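Uncharacterized protein ymzC (Bacillus subtilis, PDB 3KVP) is of unknown function but belongs to the YmzC-like family and is made as a precursor with a signal sequence, this chain probably holding the part that follows it. Local coordinates at residues D[42-47]-D[53-58]. Numbering follows the deposited sequence.
Sequences IYEYNE and KLKKEY
A classic beta bulge in the hairpin of strands 39-46 and 51-59 sets Ile42 against both Lys55 and Lys56. Ile42 O accepts two N-H groups, from Lys55 N at 2.7 Å and, tilted out of the carbonyl plane, from Lys56 N at 3.2 Å. Ile42 N returns a nearly straight bond (170°) to Lys56 O at 2.8 Å. Beyond the bulge, Glu44 and Lys53 form a regular hydrogen-bonded pair: Glu44 N to Lys53 O and Lys53 N to Glu44 O are each 2.9 Å. Between the bulge and that pair, Tyr43 and Leu54 form a non-hydrogen-bonded pair. With CG anti to the backbone N (chi1 -179°), the Leu54 branch reaches across to the Tyr43 ring. Leu54 CD1 lies over one face of it, 3.8 Å from the centroid, in a CH-pi contact. The Tyr43 ring also meets Phe32, and its OH bonds Asp60 of the second subunit. With Tyr43 cut back to alanine, Leu54 CD1 would probably lose its aromatic surface and Asp60 of the second subunit its hydroxyl partner. On the face of the sheet that carries Glu44, Lys55 CD packs 3.6 Å from Glu44 CB. Glu44 OE1 and Lys55 NZ are 4.3 Å apart, too far for a salt bridge. One carbonyl accepting from two successive N-H groups is the mark of a classic bulge in an antiparallel hairpin.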
loop_
_atom_site.group_PDB
_atom_site.type_symbol
_atom_site.label_atom_id
_atom_site.label_comp_id
_atom_site.label_asym_id
_atom_site.label_seq_id
_atom_site.Cartn_x
_atom_site.Cartn_y
_atom_site.Cartn_z
ATOM N N ILE D 42 -9.620 -5.066 -10.410
ATOM C CA ILE D 42 -10.204 -4.023 -9.561
ATOM C C ILE D 42 -11.449 -4.515 -8.826
ATOM O O ILE D 42 -12.317 -5.190 -9.402
ATOM C CB ILE D 42 -10.484 -2.708 -10.308
ATOM C CG1 ILE D 42 -9.184 -1.930 -10.517
ATOM C CG2 ILE D 42 -11.384 -1.821 -9.488
ATOM C CD1 ILE D 42 -8.424 -2.385 -11.658
ATOM N N TYR D 43 -11.502 -4.193 -7.538
ATOM C CA TYR D 43 -12.543 -4.677 -6.656
ATOM C C TYR D 43 -13.254 -3.525 -5.994
ATOM O O TYR D 43 -12.743 -2.396 -5.973
ATOM C CB TYR D 43 -11.933 -5.514 -5.549
ATOM C CG TYR D 43 -11.255 -6.768 -6.002
ATOM C CD1 TYR D 43 -9.909 -6.761 -6.355
ATOM C CD2 TYR D 43 -11.949 -7.977 -6.060
ATOM C CE1 TYR D 43 -9.271 -7.917 -6.754
ATOM C CE2 TYR D 43 -11.312 -9.153 -6.469
ATOM C CZ TYR D 43 -9.971 -9.107 -6.812
ATOM O OH TYR D 43 -9.315 -10.242 -7.214
ATOM N N GLU D 44 -14.426 -3.827 -5.434
ATOM C CA GLU D 44 -15.155 -2.894 -4.588
ATOM C C GLU D 44 -15.579 -3.583 -3.310
ATOM O O GLU D 44 -16.099 -4.693 -3.346
ATOM C CB GLU D 44 -16.401 -2.353 -5.284
ATOM C CG GLU D 44 -17.074 -1.232 -4.480
ATOM C CD GLU D 44 -18.316 -0.642 -5.155
ATOM O OE1 GLU D 44 -18.781 -1.207 -6.174
ATOM O OE2 GLU D 44 -18.830 0.387 -4.655
ATOM N N TYR D 45 -15.346 -2.938 -2.176
ATOM C CA TYR D 45 -15.934 -3.425 -0.938
ATOM C C TYR D 45 -17.167 -2.597 -0.566
ATOM O O TYR D 45 -17.081 -1.377 -0.396
ATOM C CB TYR D 45 -14.926 -3.406 0.200
ATOM C CG TYR D 45 -15.553 -3.768 1.530
ATOM C CD1 TYR D 45 -16.115 -5.015 1.736
ATOM C CD2 TYR D 45 -15.601 -2.852 2.567
ATOM C CE1 TYR D 45 -16.700 -5.354 2.952
ATOM C CE2 TYR D 45 -16.174 -3.173 3.782
ATOM C CZ TYR D 45 -16.718 -4.425 3.971
ATOM O OH TYR D 45 -17.289 -4.735 5.180
ATOM N N ASN D 46 -18.322 -3.245 -0.452
ATOM C CA ASN D 46 -19.509 -2.519 -0.026
ATOM C C ASN D 46 -19.765 -2.717 1.456
ATOM O O ASN D 46 -20.305 -3.744 1.878
ATOM C CB ASN D 46 -20.724 -2.939 -0.836
ATOM C CG ASN D 46 -21.957 -2.121 -0.501
ATOM O OD1 ASN D 46 -22.035 -1.466 0.542
ATOM N ND2 ASN D 46 -22.931 -2.159 -1.391
ATOM N N GLU D 47 -19.375 -1.728 2.249
ATOM C CA GLU D 47 -19.486 -1.847 3.688
ATOM C C GLU D 47 -20.941 -2.077 4.092
ATOM O O GLU D 47 -21.228 -2.844 5.014
ATOM C CB GLU D 47 -18.926 -0.598 4.354
ATOM C CG GLU D 47 -18.953 -0.634 5.868
ATOM C CD GLU D 47 -18.381 0.633 6.502
ATOM O OE1 GLU D 47 -17.700 1.420 5.798
ATOM O OE2 GLU D 47 -18.616 0.842 7.716
ATOM N N LYS D 53 -16.995 -7.123 -4.561
ATOM C CA LYS D 53 -17.233 -7.558 -5.929
ATOM C C LYS D 53 -16.023 -7.292 -6.798
ATOM O O LYS D 53 -15.417 -6.220 -6.745
ATOM C CB LYS D 53 -18.439 -6.836 -6.536
ATOM C CG LYS D 53 -19.759 -7.188 -5.890
ATOM C CD LYS D 53 -20.931 -6.540 -6.617
ATOM C CE LYS D 53 -22.266 -7.089 -6.101
ATOM N NZ LYS D 53 -23.439 -6.548 -6.852
ATOM N N LEU D 54 -15.671 -8.274 -7.611
ATOM C CA LEU D 54 -14.680 -8.046 -8.635
ATOM C C LEU D 54 -15.371 -7.186 -9.686
ATOM O O LEU D 54 -16.363 -7.610 -10.262
ATOM C CB LEU D 54 -14.216 -9.372 -9.236
ATOM C CG LEU D 54 -13.141 -9.288 -10.320
ATOM C CD1 LEU D 54 -12.045 -8.331 -9.897
ATOM C CD2 LEU D 54 -12.569 -10.672 -10.647
ATOM N N LYS D 55 -14.852 -5.985 -9.934
ATOM C CA LYS D 55 -15.473 -5.074 -10.887
ATOM C C LYS D 55 -14.855 -5.120 -12.283
ATOM O O LYS D 55 -15.562 -4.936 -13.272
ATOM C CB LYS D 55 -15.474 -3.628 -10.357
ATOM C CG LYS D 55 -16.547 -3.367 -9.292
ATOM C CD LYS D 55 -16.625 -1.890 -8.895
ATOM C CE LYS D 55 -17.230 -1.027 -9.998
ATOM N NZ LYS D 55 -18.513 -1.637 -10.478
ATOM N N LYS D 56 -13.546 -5.346 -12.377
ATOM C CA LYS D 56 -12.887 -5.324 -13.685
ATOM C C LYS D 56 -11.557 -6.082 -13.696
ATOM O O LYS D 56 -10.841 -6.108 -12.696
ATOM C CB LYS D 56 -12.699 -3.882 -14.168
ATOM C CG LYS D 56 -12.455 -3.752 -15.673
ATOM C CD LYS D 56 -13.758 -3.574 -16.442
ATOM C CE LYS D 56 -13.637 -4.096 -17.869
ATOM N NZ LYS D 56 -13.557 -5.594 -17.920
ATOM N N GLU D 57 -11.249 -6.717 -14.826
ATOM C CA GLU D 57 -10.026 -7.505 -14.974
ATOM C C GLU D 57 -9.338 -7.258 -16.321
ATOM O O GLU D 57 -9.964 -7.340 -17.390
ATOM C CB GLU D 57 -10.287 -9.007 -14.782
ATOM C CG GLU D 57 -9.663 -9.588 -13.499
ATOM C CD GLU D 57 -9.682 -11.131 -13.416
ATOM O OE1 GLU D 57 -10.710 -11.769 -13.772
ATOM O OE2 GLU D 57 -8.656 -11.702 -12.968
ATOM N N TYR D 58 -8.043 -6.951 -16.245
ATOM C CA TYR D 58 -7.217 -6.685 -17.411
ATOM C C TYR D 58 -5.941 -7.505 -17.352
ATOM O O TYR D 58 -5.329 -7.657 -16.292
ATOM C CB TYR D 58 -6.793 -5.225 -17.440
ATOM C CG TYR D 58 -7.865 -4.238 -17.776
ATOM C CD1 TYR D 58 -8.168 -3.952 -19.099
ATOM C CD2 TYR D 58 -8.542 -3.548 -16.780
ATOM C CE1 TYR D 58 -9.141 -3.013 -19.436
ATOM C CE2 TYR D 58 -9.522 -2.597 -17.100
ATOM C CZ TYR D 58 -9.819 -2.342 -18.437
ATOM O OH TYR D 58 -10.782 -1.419 -18.791
#